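Local structure of Tol-Pal system protein TolA (Pseudomonas aeruginosa, 1LR0) at residues W42-A48 and D77-S83; L30-I34 and I94-L100; M52-L57 and A69-S75; I58-P62 and F105-R110. The protein probably takes part, as an inner-membrane component of the Tol-Pal system, in outer membrane invagination during cell division and in maintaining outer membrane integrity. All blocks are in the same frame, centred on the assembly; numbering follows the deposited sequence.

How the contacts relate
All four contacts of the periplasmic domain of TolA are partly buried, contacts 2 and 4 more so than 1 and 3. Contact 1, its centre about 19 Å from the centre of the chain, is partly polar: hydroxyls, a carboxylate and an indole N-H join a loop to helix 78-91. Contact 2, nearer the centre, is apolar and has no hydrogen bond across it. Contacts 3 and 4 share strand 54-60. Backbone bonds pair its first half with strand 66-73, while ring packing and one backbone hydrogen bond set its end against helix 102-108. Ser74 and Ser75 of contact 3 bond to Asp81 of contact 1, and Tyr109 of contact 4 to Asp31 of contact 2.

Contact 1. Residues W42-A48 and D77-S83; sequences WRRPPSA and DKPFDSS
The capped N terminus of helix 78-91 meets the loop after helix 4-41 where Ser47 touches Asp77. Ser47 OG donates to Asp77 OD2 at 2.6 Å, on the syn side of the carboxylate and 20° out of its plane. The same oxygen is the N-cap acceptor. It takes Phe80 N at 3.0 Å on its anti side, so two donors hold the carboxylate in place. Ser47 lies in a type I turn, Pro45 to Ala48, closed by Ala48 N to Pro45 O. One helical turn beyond Phe80, Ser83 OG accepts from Trp42 NE1 at 2.9 Å. The hydroxyl lies near the indole plane, at its edge. Ser83 OG sits between its backbone N and carbonyl carbon (chi1 76°), which turns it back to give its own proton to Phe80 O at 2.7 Å. It thus links the indole N-H to a backbone carbonyl of the helix, as acceptor and donor at once. A water links Arg43 N to Ser83 O beside it. Apolar groups fill in between these bonds. Trp42 CZ2 touches Phe80 CE2 at 3.8 Å, with the two side chains crossing at about a right angle. Pro45 CB faces Pro79 CB at 4.1 Å. Pro118 and Leu121 of helix 118-123 touch both Trp42 and Phe80, and Phe80 also reaches Val54 on strand 54-60.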
loop_
_atom_site.group_PDB
_atom_site.type_symbol
_atom_site.label_atom_id
_atom_site.label_comp_id
_atom_site.label_asym_id
_atom_site.label_seq_id
_atom_site.Cartn_x
_atom_site.Cartn_y
_atom_site.Cartn_z
ATOM N N TRP A 42 -7.697 10.334 -7.197
ATOM C CA TRP A 42 -7.119 10.367 -8.532
ATOM C C TRP A 42 -7.916 11.212 -9.512
ATOM O O TRP A 42 -9.136 11.094 -9.649
ATOM C CB TRP A 42 -7.043 8.906 -9.040
ATOM C CG TRP A 42 -6.375 8.695 -10.353
ATOM C CD1 TRP A 42 -5.069 9.006 -10.678
ATOM C CD2 TRP A 42 -6.913 7.992 -11.492
ATOM N NE1 TRP A 42 -4.814 8.616 -11.966
ATOM C CE2 TRP A 42 -5.913 7.985 -12.482
ATOM C CE3 TRP A 42 -8.151 7.403 -11.780
ATOM C CZ2 TRP A 42 -6.064 7.317 -13.703
ATOM C CZ3 TRP A 42 -8.327 6.778 -13.012
ATOM C CH2 TRP A 42 -7.295 6.758 -13.952
ATOM N N ARG A 43 -7.177 11.988 -10.261
ATOM C CA ARG A 43 -7.742 12.827 -11.338
ATOM C C ARG A 43 -7.129 12.288 -12.617
ATOM O O ARG A 43 -5.905 12.423 -12.882
ATOM C CB ARG A 43 -7.309 14.295 -11.114
ATOM C CG ARG A 43 -7.794 14.734 -9.744
ATOM C CD ARG A 43 -7.786 16.234 -9.474
ATOM N NE ARG A 43 -9.168 16.725 -9.372
ATOM C CZ ARG A 43 -10.053 16.358 -8.413
ATOM N NH1 ARG A 43 -9.699 15.508 -7.441
ATOM N NH2 ARG A 43 -11.300 16.853 -8.436
ATOM N N ARG A 44 -7.933 11.542 -13.366
ATOM C CA ARG A 44 -7.352 10.812 -14.482
ATOM C C ARG A 44 -6.902 11.703 -15.609
ATOM O O ARG A 44 -7.615 12.585 -15.999
ATOM C CB ARG A 44 -8.305 9.769 -14.972
ATOM C CG ARG A 44 -9.641 10.302 -15.542
ATOM C CD ARG A 44 -10.709 9.256 -15.538
ATOM N NE ARG A 44 -11.108 8.969 -14.166
ATOM C CZ ARG A 44 -11.902 8.013 -13.792
ATOM N NH1 ARG A 44 -12.457 7.181 -14.676
ATOM N NH2 ARG A 44 -12.172 7.888 -12.514
ATOM N N PRO A 45 -5.724 11.473 -16.179
ATOM C CA PRO A 45 -5.311 12.246 -17.353
ATOM C C PRO A 45 -5.791 11.601 -18.634
ATOM O O PRO A 45 -6.056 10.367 -18.678
ATOM C CB PRO A 45 -3.797 12.171 -17.243
ATOM C CG PRO A 45 -3.578 10.802 -16.758
ATOM C CD PRO A 45 -4.660 10.538 -15.772
ATOM N N PRO A 46 -5.885 12.383 -19.714
ATOM C CA PRO A 46 -6.433 11.878 -21.001
ATOM C C PRO A 46 -5.664 10.709 -21.535
ATOM O O PRO A 46 -6.252 9.891 -22.177
ATOM C CB PRO A 46 -6.277 13.070 -21.968
ATOM C CG PRO A 46 -6.120 14.247 -21.111
ATOM C CD PRO A 46 -5.511 13.808 -19.789
ATOM N N SER A 47 -4.403 10.569 -21.182
ATOM C CA SER A 47 -3.603 9.488 -21.752
ATOM C C SER A 47 -3.705 8.149 -21.019
ATOM O O SER A 47 -3.175 7.169 -21.474
ATOM C CB SER A 47 -2.102 9.898 -21.774
ATOM O OG SER A 47 -1.678 10.289 -20.454
ATOM N N ALA A 48 -4.388 8.109 -19.881
ATOM C CA ALA A 48 -4.520 6.884 -19.164
ATOM C C ALA A 48 -5.198 5.823 -19.956
ATOM O O ALA A 48 -6.157 6.106 -20.667
ATOM C CB ALA A 48 -5.192 7.084 -17.823
ATOM N N ASP A 77 4.063 6.222 -19.363
ATOM C CA ASP A 77 3.276 7.405 -19.693
ATOM C C ASP A 77 3.433 8.379 -18.565
ATOM O O ASP A 77 2.979 8.175 -17.436
ATOM C CB ASP A 77 1.807 7.007 -19.880
ATOM C CG ASP A 77 0.939 8.176 -20.253
ATOM O OD1 ASP A 77 0.998 8.607 -21.419
ATOM O OD2 ASP A 77 0.217 8.795 -19.405
ATOM N N LYS A 78 4.126 9.458 -18.823
ATOM C CA LYS A 78 4.461 10.363 -17.726
ATOM C C LYS A 78 3.236 11.052 -17.063
ATOM O O LYS A 78 3.203 11.221 -15.905
ATOM C CB LYS A 78 5.475 11.370 -18.245
ATOM C CG LYS A 78 5.876 12.407 -17.205
ATOM C CD LYS A 78 7.175 13.154 -17.585
ATOM C CE LYS A 78 7.392 14.411 -16.726
ATOM N NZ LYS A 78 8.488 15.230 -17.369
ATOM N N PRO A 79 2.207 11.454 -17.809
ATOM C CA PRO A 79 1.039 12.011 -17.152
ATOM C C PRO A 79 0.313 11.026 -16.225
ATOM O O PRO A 79 -0.153 11.411 -15.138
ATOM C CB PRO A 79 0.159 12.490 -18.303
ATOM C CG PRO A 79 1.131 12.581 -19.496
ATOM C CD PRO A 79 2.140 11.566 -19.261
ATOM N N PHE A 80 0.180 9.764 -16.618
ATOM C CA PHE A 80 -0.387 8.798 -15.654
ATOM C C PHE A 80 0.481 8.649 -14.457
ATOM O O PHE A 80 0.007 8.710 -13.338
ATOM C CB PHE A 80 -0.625 7.390 -16.308
ATOM C CG PHE A 80 -1.076 6.402 -15.342
ATOM C CD1 PHE A 80 -0.393 5.184 -15.196
ATOM C CD2 PHE A 80 -2.153 6.698 -14.528
ATOM C CE1 PHE A 80 -0.765 4.318 -14.266
ATOM C CE2 PHE A 80 -2.574 5.802 -13.601
ATOM C CZ PHE A 80 -1.853 4.566 -13.428
ATOM N N ASP A 81 1.792 8.513 -14.664
ATOM C CA ASP A 81 2.685 8.455 -13.533
ATOM C C ASP A 81 2.498 9.644 -12.555
ATOM O O ASP A 81 2.417 9.485 -11.346
ATOM C CB ASP A 81 4.148 8.483 -13.971
ATOM C CG ASP A 81 4.619 7.212 -14.647
ATOM O OD1 ASP A 81 5.783 7.286 -15.084
ATOM O OD2 ASP A 81 3.936 6.162 -14.827
ATOM N N SER A 82 2.488 10.845 -13.113
ATOM C CA SER A 82 2.367 12.024 -12.295
ATOM C C SER A 82 1.008 12.035 -11.610
ATOM O O SER A 82 0.905 12.452 -10.444
ATOM C CB SER A 82 2.475 13.267 -13.167
ATOM O OG SER A 82 3.787 13.383 -13.657
ATOM N N SER A 83 -0.023 11.572 -12.287
ATOM C CA SER A 83 -1.375 11.548 -11.663
ATOM C C SER A 83 -1.473 10.588 -10.479
ATOM O O SER A 83 -2.186 10.836 -9.516
ATOM C CB SER A 83 -2.435 11.182 -12.728
ATOM O OG SER A 83 -2.432 9.772 -13.045
HETATM O O HOH W 1 -4.265 12.672 -9.657
#

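Contact 2. Residues L30-I34 and I94-L100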
loop_
_atom_site.group_PDB
_atom_site.type_symbol
_atom_site.label_atom_id
_atom_site.label_comp_id
_atom_site.label_asym_id
_atom_site.label_seq_id
_atom_site.Cartn_x
_atom_site.Cartn_y
_atom_site.Cartn_z
ATOM N N LEU A 30 -4.680 -3.338 4.523
ATOM C CA LEU A 30 -4.072 -2.012 4.444
ATOM C C LEU A 30 -3.695 -1.560 2.995
ATOM O O LEU A 30 -3.800 -0.379 2.685
ATOM C CB LEU A 30 -2.860 -1.951 5.368
ATOM C CG LEU A 30 -3.272 -1.836 6.836
ATOM C CD1 LEU A 30 -2.089 -2.234 7.729
ATOM C CD2 LEU A 30 -3.861 -0.402 7.192
ATOM N N ASP A 31 -3.251 -2.473 2.147
ATOM C CA ASP A 31 -2.905 -2.175 0.775
ATOM C C ASP A 31 -4.193 -1.828 0.030
ATOM O O ASP A 31 -4.172 -0.917 -0.803
ATOM C CB ASP A 31 -2.133 -3.288 0.044
ATOM C CG ASP A 31 -0.680 -3.418 0.544
ATOM O OD1 ASP A 31 -0.220 -2.548 1.368
ATOM O OD2 ASP A 31 0.060 -4.345 0.161
ATOM N N ASP A 32 -5.276 -2.515 0.368
ATOM C CA ASP A 32 -6.581 -2.199 -0.187
ATOM C C ASP A 32 -6.996 -0.764 0.195
ATOM O O ASP A 32 -7.478 -0.014 -0.678
ATOM C CB ASP A 32 -7.670 -3.121 0.280
ATOM C CG ASP A 32 -7.643 -4.471 -0.355
ATOM O OD1 ASP A 32 -7.000 -4.622 -1.418
ATOM O OD2 ASP A 32 -8.327 -5.431 0.203
ATOM N N LEU A 33 -6.822 -0.425 1.469
ATOM C CA LEU A 33 -7.115 0.921 1.931
ATOM C C LEU A 33 -6.280 1.933 1.134
ATOM O O LEU A 33 -6.801 2.892 0.624
ATOM C CB LEU A 33 -6.980 1.028 3.447
ATOM C CG LEU A 33 -7.170 2.414 4.089
ATOM C CD1 LEU A 33 -8.596 2.721 3.988
ATOM C CD2 LEU A 33 -6.724 2.403 5.505
ATOM N N ILE A 34 -4.996 1.699 0.963
ATOM C CA ILE A 34 -4.191 2.661 0.236
ATOM C C ILE A 34 -4.745 2.831 -1.165
ATOM O O ILE A 34 -4.995 3.935 -1.665
ATOM C CB ILE A 34 -2.767 2.183 0.183
ATOM C CG1 ILE A 34 -2.113 2.263 1.563
ATOM C CG2 ILE A 34 -1.963 2.965 -0.823
ATOM C CD1 ILE A 34 -0.740 1.603 1.582
ATOM N N ILE A 94 -3.021 8.401 6.489
ATOM C CA ILE A 94 -3.661 7.126 6.670
ATOM C C ILE A 94 -3.488 6.724 8.129
ATOM O O ILE A 94 -2.608 5.863 8.361
ATOM C CB ILE A 94 -3.048 6.070 5.669
ATOM C CG1 ILE A 94 -3.140 6.654 4.253
ATOM C CG2 ILE A 94 -3.885 4.862 5.742
ATOM C CD1 ILE A 94 -2.662 5.723 3.151
ATOM N N PRO A 95 -4.241 7.349 9.070
ATOM C CA PRO A 95 -4.077 7.097 10.539
ATOM C C PRO A 95 -4.328 5.619 10.930
ATOM O O PRO A 95 -3.974 5.092 11.994
ATOM C CB PRO A 95 -5.088 8.057 11.162
ATOM C CG PRO A 95 -6.010 8.469 9.999
ATOM C CD PRO A 95 -5.194 8.429 8.763
ATOM N N GLU A 96 -4.989 4.921 10.008
ATOM C CA GLU A 96 -5.161 3.481 10.103
ATOM C C GLU A 96 -3.831 2.827 10.308
ATOM O O GLU A 96 -3.741 1.767 10.981
ATOM C CB GLU A 96 -5.924 2.876 8.879
ATOM C CG GLU A 96 -7.365 3.354 8.748
ATOM C CD GLU A 96 -7.579 4.733 8.060
ATOM O OE1 GLU A 96 -6.604 5.474 7.808
ATOM O OE2 GLU A 96 -8.747 5.051 7.761
HETATM N N MSE A 97 -2.723 3.437 9.870
HETATM C CA MSE A 97 -1.497 2.790 10.088
HETATM C C MSE A 97 -1.181 2.686 11.550
HETATM O O MSE A 97 -0.339 1.894 11.922
HETATM C CB MSE A 97 -0.369 3.507 9.441
HETATM C CG MSE A 97 -0.502 3.610 7.980
HETATM SE SE MSE A 97 -0.031 1.786 7.188
HETATM C CE MSE A 97 -1.177 1.974 5.473
ATOM N N GLN A 98 -1.865 3.437 12.390
ATOM C CA GLN A 98 -1.456 3.459 13.801
ATOM C C GLN A 98 -1.826 2.161 14.475
ATOM O O GLN A 98 -1.492 1.948 15.616
ATOM C CB GLN A 98 -2.103 4.605 14.543
ATOM C CG GLN A 98 -1.586 6.012 14.173
ATOM C CD GLN A 98 -2.438 7.109 14.744
ATOM O OE1 GLN A 98 -3.034 6.946 15.808
ATOM N NE2 GLN A 98 -2.502 8.240 14.047
ATOM N N GLN A 99 -2.522 1.285 13.781
ATOM C CA GLN A 99 -2.932 -0.006 14.310
ATOM C C GLN A 99 -1.839 -1.043 14.280
ATOM O O GLN A 99 -1.958 -2.107 14.891
ATOM C CB GLN A 99 -4.041 -0.507 13.446
ATOM C CG GLN A 99 -5.262 0.474 13.525
ATOM C CD GLN A 99 -6.470 0.055 12.649
ATOM O OE1 GLN A 99 -7.547 0.717 12.679
ATOM N NE2 GLN A 99 -6.290 -1.025 11.862
ATOM N N LEU A 100 -0.765 -0.733 13.588
ATOM C CA LEU A 100 0.352 -1.624 13.515
ATOM C C LEU A 100 1.300 -1.418 14.717
ATOM O O LEU A 100 1.565 -0.301 15.093
ATOM C CB LEU A 100 1.163 -1.318 12.277
ATOM C CG LEU A 100 0.434 -1.534 10.951
ATOM C CD1 LEU A 100 1.319 -1.128 9.889
ATOM C CD2 LEU A 100 0.125 -3.000 10.823
#
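Ile94 begins the packing of the 94-100 segment against helix 4-41. Its CD1 meets Ile34 CG1 at 3.8 Å, and its CG2 branch reaches Leu33 CD2 at 3.8 Å, so the two branches serve different helix residues. Glu96 comes next and uses its carbons. It lays CB and CG against Leu33 CD2, and the bend at chi2 (82°) brings CD alongside the same methyl. The nearest, Glu96 CG, lies 3.4 Å from Leu33 CD2. Met97, present as selenomethionine, also bends at its second torsion (-76°). That turn carries its CE between two helix residues, 3.9 Å from Ile34 CD1 and 4.0 Å from Leu30 CD2. Leu100 ends the row. Its CD2 meets Leu30 CD1 at 3.9 Å, tip to tip. Tyr109 also touches Leu30, Ile34, Met97 and Leu100. Asp31 takes no part across the contact; its carboxylate forms a salt bridge with Arg112 and a hydrogen bond with Tyr109 OH. Leu30, Leu33 and Ile34 form one apolar face of the long helix. The 3-10 segment 95-99 and the residues flanking it, Ile94 and Leu100, lie against that face. This is helix-on-core packing within an alpha+beta domain with a three-stranded antiparallel sheet.

Contact 3. Residues M52-L57 and A69-S75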
loop_
_atom_site.group_PDB
_atom_site.type_symbol
_atom_site.label_atom_id
_atom_site.label_comp_id
_atom_site.label_asym_id
_atom_site.label_seq_id
_atom_site.Cartn_x
_atom_site.Cartn_y
_atom_site.Cartn_z
HETATM N N MSE A 52 -2.001 -0.238 -18.265
HETATM C CA MSE A 52 -0.860 0.446 -17.683
HETATM C C MSE A 52 -0.694 0.108 -16.193
HETATM O O MSE A 52 -1.699 -0.159 -15.472
HETATM C CB MSE A 52 -1.039 2.026 -17.844
HETATM C CG MSE A 52 -1.001 2.530 -19.284
HETATM SE SE MSE A 52 -1.224 4.505 -19.160
HETATM C CE MSE A 52 -0.814 4.809 -21.104
ATOM N N SER A 53 0.563 0.237 -15.706
ATOM C CA SER A 53 0.898 0.035 -14.319
ATOM C C SER A 53 1.985 0.960 -13.900
ATOM O O SER A 53 2.962 1.084 -14.624
ATOM C CB SER A 53 1.488 -1.426 -14.128
ATOM O OG SER A 53 0.446 -2.316 -14.116
ATOM N N VAL A 54 1.823 1.670 -12.797
ATOM C CA VAL A 54 2.915 2.452 -12.256
ATOM C C VAL A 54 3.195 2.020 -10.825
ATOM O O VAL A 54 2.245 1.816 -10.042
ATOM C CB VAL A 54 2.645 3.962 -12.297
ATOM C CG1 VAL A 54 1.373 4.348 -11.447
ATOM C CG2 VAL A 54 3.831 4.757 -11.773
ATOM N N GLU A 55 4.463 1.784 -10.493
ATOM C CA GLU A 55 4.832 1.534 -9.099
ATOM C C GLU A 55 5.288 2.857 -8.448
ATOM O O GLU A 55 6.182 3.531 -8.925
ATOM C CB GLU A 55 5.952 0.477 -8.853
ATOM C CG GLU A 55 6.075 -0.009 -7.418
ATOM C CD GLU A 55 7.180 -1.088 -7.411
ATOM O OE1 GLU A 55 8.057 -0.739 -8.172
ATOM O OE2 GLU A 55 7.156 -2.158 -6.785
ATOM N N VAL A 56 4.723 3.139 -7.296
ATOM C CA VAL A 56 5.013 4.327 -6.552
ATOM C C VAL A 56 5.535 3.988 -5.197
ATOM O O VAL A 56 4.933 3.173 -4.512
ATOM C CB VAL A 56 3.661 5.136 -6.332
ATOM C CG1 VAL A 56 3.915 6.285 -5.426
ATOM C CG2 VAL A 56 3.114 5.593 -7.695
ATOM N N LEU A 57 6.611 4.655 -4.791
ATOM C CA LEU A 57 7.140 4.534 -3.418
ATOM C C LEU A 57 6.545 5.618 -2.617
ATOM O O LEU A 57 6.646 6.769 -2.930
ATOM C CB LEU A 57 8.651 4.674 -3.499
ATOM C CG LEU A 57 9.259 4.750 -2.120
ATOM C CD1 LEU A 57 9.299 3.388 -1.502
ATOM C CD2 LEU A 57 10.659 5.335 -2.320
ATOM N N ALA A 69 6.074 10.720 -2.146
ATOM C CA ALA A 69 5.636 9.703 -3.115
ATOM C C ALA A 69 6.443 9.984 -4.354
ATOM O O ALA A 69 6.674 11.173 -4.742
ATOM C CB ALA A 69 4.193 9.859 -3.366
ATOM N N SER A 70 6.969 8.929 -4.928
ATOM C CA SER A 70 7.702 9.046 -6.134
ATOM C C SER A 70 7.545 7.764 -6.984
ATOM O O SER A 70 7.266 6.707 -6.478
ATOM C CB SER A 70 9.185 9.226 -5.836
ATOM O OG SER A 70 9.593 8.161 -4.992
ATOM N N VAL A 71 7.821 7.897 -8.253
ATOM C CA VAL A 71 7.746 6.773 -9.188
ATOM C C VAL A 71 8.911 5.842 -8.938
ATOM O O VAL A 71 10.071 6.204 -9.106
ATOM C CB VAL A 71 7.820 7.303 -10.523
ATOM C CG1 VAL A 71 7.894 6.137 -11.484
ATOM C CG2 VAL A 71 6.522 8.137 -10.826
ATOM N N SER A 72 8.601 4.603 -8.612
ATOM C CA SER A 72 9.651 3.571 -8.520
ATOM C C SER A 72 9.785 2.787 -9.843
ATOM O O SER A 72 10.862 2.279 -10.147
ATOM C CB SER A 72 9.392 2.600 -7.341
ATOM O OG SER A 72 8.079 2.072 -7.418
ATOM N N ARG A 73 8.675 2.564 -10.574
ATOM C CA ARG A 73 8.765 1.994 -11.936
ATOM C C ARG A 73 7.725 2.672 -12.747
ATOM O O ARG A 73 6.550 2.566 -12.458
ATOM C CB ARG A 73 8.596 0.477 -11.949
ATOM C CG ARG A 73 8.781 -0.207 -13.316
ATOM C CD ARG A 73 8.421 -1.729 -13.267
ATOM N NE ARG A 73 9.373 -2.501 -12.436
ATOM C CZ ARG A 73 10.611 -2.811 -12.806
ATOM N NH1 ARG A 73 11.095 -2.460 -13.960
ATOM N NH2 ARG A 73 11.392 -3.518 -12.007
ATOM N N SER A 74 8.171 3.356 -13.770
ATOM C CA SER A 74 7.292 4.111 -14.625
ATOM C C SER A 74 6.343 3.237 -15.406
ATOM O O SER A 74 6.686 2.120 -15.795
ATOM C CB SER A 74 8.100 4.964 -15.594
ATOM O OG SER A 74 7.211 5.571 -16.548
ATOM N N SER A 75 5.128 3.752 -15.666
ATOM C CA SER A 75 4.193 3.136 -16.583
ATOM C C SER A 75 4.575 3.251 -18.059
ATOM O O SER A 75 3.939 2.591 -18.921
ATOM C CB SER A 75 2.811 3.796 -16.461
ATOM O OG SER A 75 2.828 5.121 -16.940
HETATM O O HOH W 2 2.399 0.435 -18.066
HETATM O O HOH W 3 5.439 -0.250 -13.811
HETATM O O HOH W 4 7.519 -2.779 -10.334
HETATM O O HOH W 5 8.738 8.530 -2.215
#
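Backbone hydrogen bonds carry most of the pairing between Glu55, Leu57 and their partners Ser70, Ser72 and Arg73. Leu57 N gives to Ser70 O at 2.7 Å, and Ser70 N returns to Leu57 O at 3.0 Å. Glu55 N gives to Arg73 O. Glu55 O accepts twice, from Ser72 N at 2.7 Å and Arg73 N at 3.1 Å, and both donors come from the same face of its carbonyl plane. CA-H...O contacts accompany these bonds, as from Ala69 CA to Leu57 O at 3.1 Å. Waters extend the pairing at both ends. One joins Ser53 N to Ser75 O. Another joins Leu57 O to Ser70 OG. Among the apolar contacts, Val56 and Val71 share one face of the hairpin. Val56 CG1, trans to its backbone N (chi1 173°), touches Ala69 CB at 4.1 Å. Val54 CG2 lies 4.3 Å from Val71 CG1. Val54 also packs on Phe80 and Ala84 of helix 78-91. Glu55, Leu57, Ser70 and Arg73 point to the other face, where a water accepts from Arg73 NE. Beyond the strand, Ser74 and Ser75 turn their hydroxyls to Asp81. Ser72 and Arg73 both face Glu55, a classic beta bulge in the antiparallel hairpin of strands 54-60 and 66-73.

Contact 4. Residues I58-P62 and F105-R110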
loop_
_atom_site.group_PDB
_atom_site.type_symbol
_atom_site.label_atom_id
_atom_site.label_comp_id
_atom_site.label_asym_id
_atom_site.label_seq_id
_atom_site.Cartn_x
_atom_site.Cartn_y
_atom_site.Cartn_z
ATOM N N ILE A 58 5.791 5.126 -1.660
ATOM C CA ILE A 58 5.086 5.860 -0.679
ATOM C C ILE A 58 5.870 5.876 0.645
ATOM O O ILE A 58 6.191 4.813 1.210
ATOM C CB ILE A 58 3.758 5.275 -0.439
ATOM C CG1 ILE A 58 2.941 5.055 -1.723
ATOM C CG2 ILE A 58 2.990 6.182 0.447
ATOM C CD1 ILE A 58 1.546 4.555 -1.437
ATOM N N GLU A 59 6.087 7.081 1.145
ATOM C CA GLU A 59 6.790 7.306 2.444
ATOM C C GLU A 59 5.822 7.867 3.467
ATOM O O GLU A 59 5.164 8.869 3.182
ATOM C CB GLU A 59 7.968 8.294 2.234
ATOM C CG GLU A 59 8.995 7.715 1.287
ATOM C CD GLU A 59 10.241 8.552 1.053
ATOM O OE1 GLU A 59 10.764 9.226 2.007
ATOM O OE2 GLU A 59 10.689 8.513 -0.129
HETATM N N MSE A 60 5.755 7.223 4.632
HETATM C CA MSE A 60 4.881 7.562 5.724
HETATM C C MSE A 60 5.583 7.647 7.084
HETATM O O MSE A 60 6.610 7.018 7.310
HETATM C CB MSE A 60 3.718 6.571 5.874
HETATM C CG MSE A 60 2.678 6.738 4.755
HETATM SE SE MSE A 60 1.214 5.527 4.897
HETATM C CE MSE A 60 2.180 4.080 3.832
ATOM N N LEU A 61 4.952 8.389 7.988
ATOM C CA LEU A 61 5.328 8.371 9.410
ATOM C C LEU A 61 4.442 7.437 10.099
ATOM O O LEU A 61 3.330 7.181 9.653
ATOM C CB LEU A 61 5.095 9.759 10.030
ATOM C CG LEU A 61 5.934 10.846 9.406
ATOM C CD1 LEU A 61 5.655 12.308 9.964
ATOM C CD2 LEU A 61 7.414 10.468 9.504
ATOM N N PRO A 62 4.840 6.966 11.276
ATOM C CA PRO A 62 4.000 6.051 12.027
ATOM C C PRO A 62 2.618 6.595 12.324
ATOM O O PRO A 62 1.708 5.789 12.534
ATOM C CB PRO A 62 4.759 5.902 13.337
ATOM C CG PRO A 62 6.107 6.218 12.983
ATOM C CD PRO A 62 6.117 7.246 11.938
ATOM N N PHE A 105 5.184 -1.577 11.295
ATOM C CA PHE A 105 5.234 -0.325 10.535
ATOM C C PHE A 105 6.542 -0.050 9.881
ATOM O O PHE A 105 6.651 0.138 8.638
ATOM C CB PHE A 105 4.912 0.897 11.357
ATOM C CG PHE A 105 4.882 2.171 10.514
ATOM C CD1 PHE A 105 3.808 2.416 9.672
ATOM C CD2 PHE A 105 5.971 3.029 10.482
ATOM C CE1 PHE A 105 3.792 3.539 8.850
ATOM C CE2 PHE A 105 5.983 4.175 9.693
ATOM C CZ PHE A 105 4.898 4.432 8.854
ATOM N N ASP A 106 7.578 -0.039 10.695
ATOM C CA ASP A 106 8.873 0.304 10.215
ATOM C C ASP A 106 9.345 -0.658 9.125
ATOM O O ASP A 106 10.088 -0.275 8.221
ATOM C CB ASP A 106 9.900 0.264 11.360
ATOM C CG ASP A 106 9.872 1.523 12.276
ATOM O OD1 ASP A 106 9.385 2.627 11.890
ATOM O OD2 ASP A 106 10.404 1.485 13.420
ATOM N N SER A 107 8.930 -1.898 9.223
ATOM C CA SER A 107 9.462 -2.873 8.320
ATOM C C SER A 107 8.727 -2.771 6.964
ATOM O O SER A 107 9.341 -2.917 5.943
ATOM C CB SER A 107 9.217 -4.250 8.885
ATOM O OG SER A 107 9.299 -5.212 7.836
ATOM N N LEU A 108 7.428 -2.533 7.033
ATOM C CA LEU A 108 6.588 -2.649 5.885
ATOM C C LEU A 108 5.969 -1.401 5.293
ATOM O O LEU A 108 5.642 -1.411 4.081
ATOM C CB LEU A 108 5.457 -3.548 6.255
ATOM C CG LEU A 108 5.918 -5.018 6.236
ATOM C CD1 LEU A 108 4.828 -5.896 6.764
ATOM C CD2 LEU A 108 6.308 -5.486 4.824
ATOM N N TYR A 109 5.758 -0.377 6.112
ATOM C CA TYR A 109 4.914 0.756 5.693
ATOM C C TYR A 109 5.538 2.069 5.779
ATOM O O TYR A 109 5.034 3.032 5.192
ATOM C CB TYR A 109 3.570 0.789 6.394
ATOM C CG TYR A 109 2.628 -0.267 5.830
ATOM C CD1 TYR A 109 2.538 -1.555 6.388
ATOM C CD2 TYR A 109 1.904 -0.027 4.680
ATOM C CE1 TYR A 109 1.662 -2.493 5.889
ATOM C CE2 TYR A 109 1.066 -1.038 4.123
ATOM C CZ TYR A 109 0.968 -2.259 4.730
ATOM O OH TYR A 109 0.129 -3.283 4.230
ATOM N N ARG A 110 6.682 2.162 6.454
ATOM C CA ARG A 110 7.426 3.383 6.384
ATOM C C ARG A 110 7.864 3.768 4.986
ATOM O O ARG A 110 7.884 4.983 4.594
ATOM C CB ARG A 110 8.627 3.339 7.366
ATOM C CG ARG A 110 9.256 4.688 7.567
ATOM C CD ARG A 110 10.388 4.708 8.631
ATOM N NE ARG A 110 9.949 4.496 10.021
ATOM C CZ ARG A 110 9.636 5.491 10.906
ATOM N NH1 ARG A 110 9.640 6.756 10.545
ATOM N NH2 ARG A 110 9.302 5.211 12.154
#
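Arg110 runs past Met60, which ends strand 54-60, to Pro62 in the loop beyond. Its CB and CG pass Met60 O, with CG the nearer at 3.5 Å. The chain then bends at chi3 (-69°) and turns the guanidinium back towards the helix. Phe105 CE2 lies over one face of that group, near its rim. NE and NH2 both donate to Asp106 OD1, at 2.7 Å and 2.6 Å, and the carboxylate oxygen lies in the guanidinium plane. This side-on salt bridge fixes the rotation of the group. At the tip, NH2 also touches Pro62 CG at 3.5 Å, and NH1 lies by Pro62 CD. Phe105 is held between two layers. Pro62 CA stands 3.7 Å from the ring centroid, over one face, as a CH-pi contact, while the backbone from Tyr109 to Arg110 lies over the opposite face. Met60 O meets the ring at its edge. Met60 CE, of a selenomethionine, comes to the edge of the Tyr109 ring. Met60 N bonds to Arg110 O at 3.1 Å. Here the chain leaves helix 102-108 and enters strand 111-116, which pairs with strand 54-60 as an outer strand of the three-stranded antiparallel sheet of this TonB-like C-terminal domain.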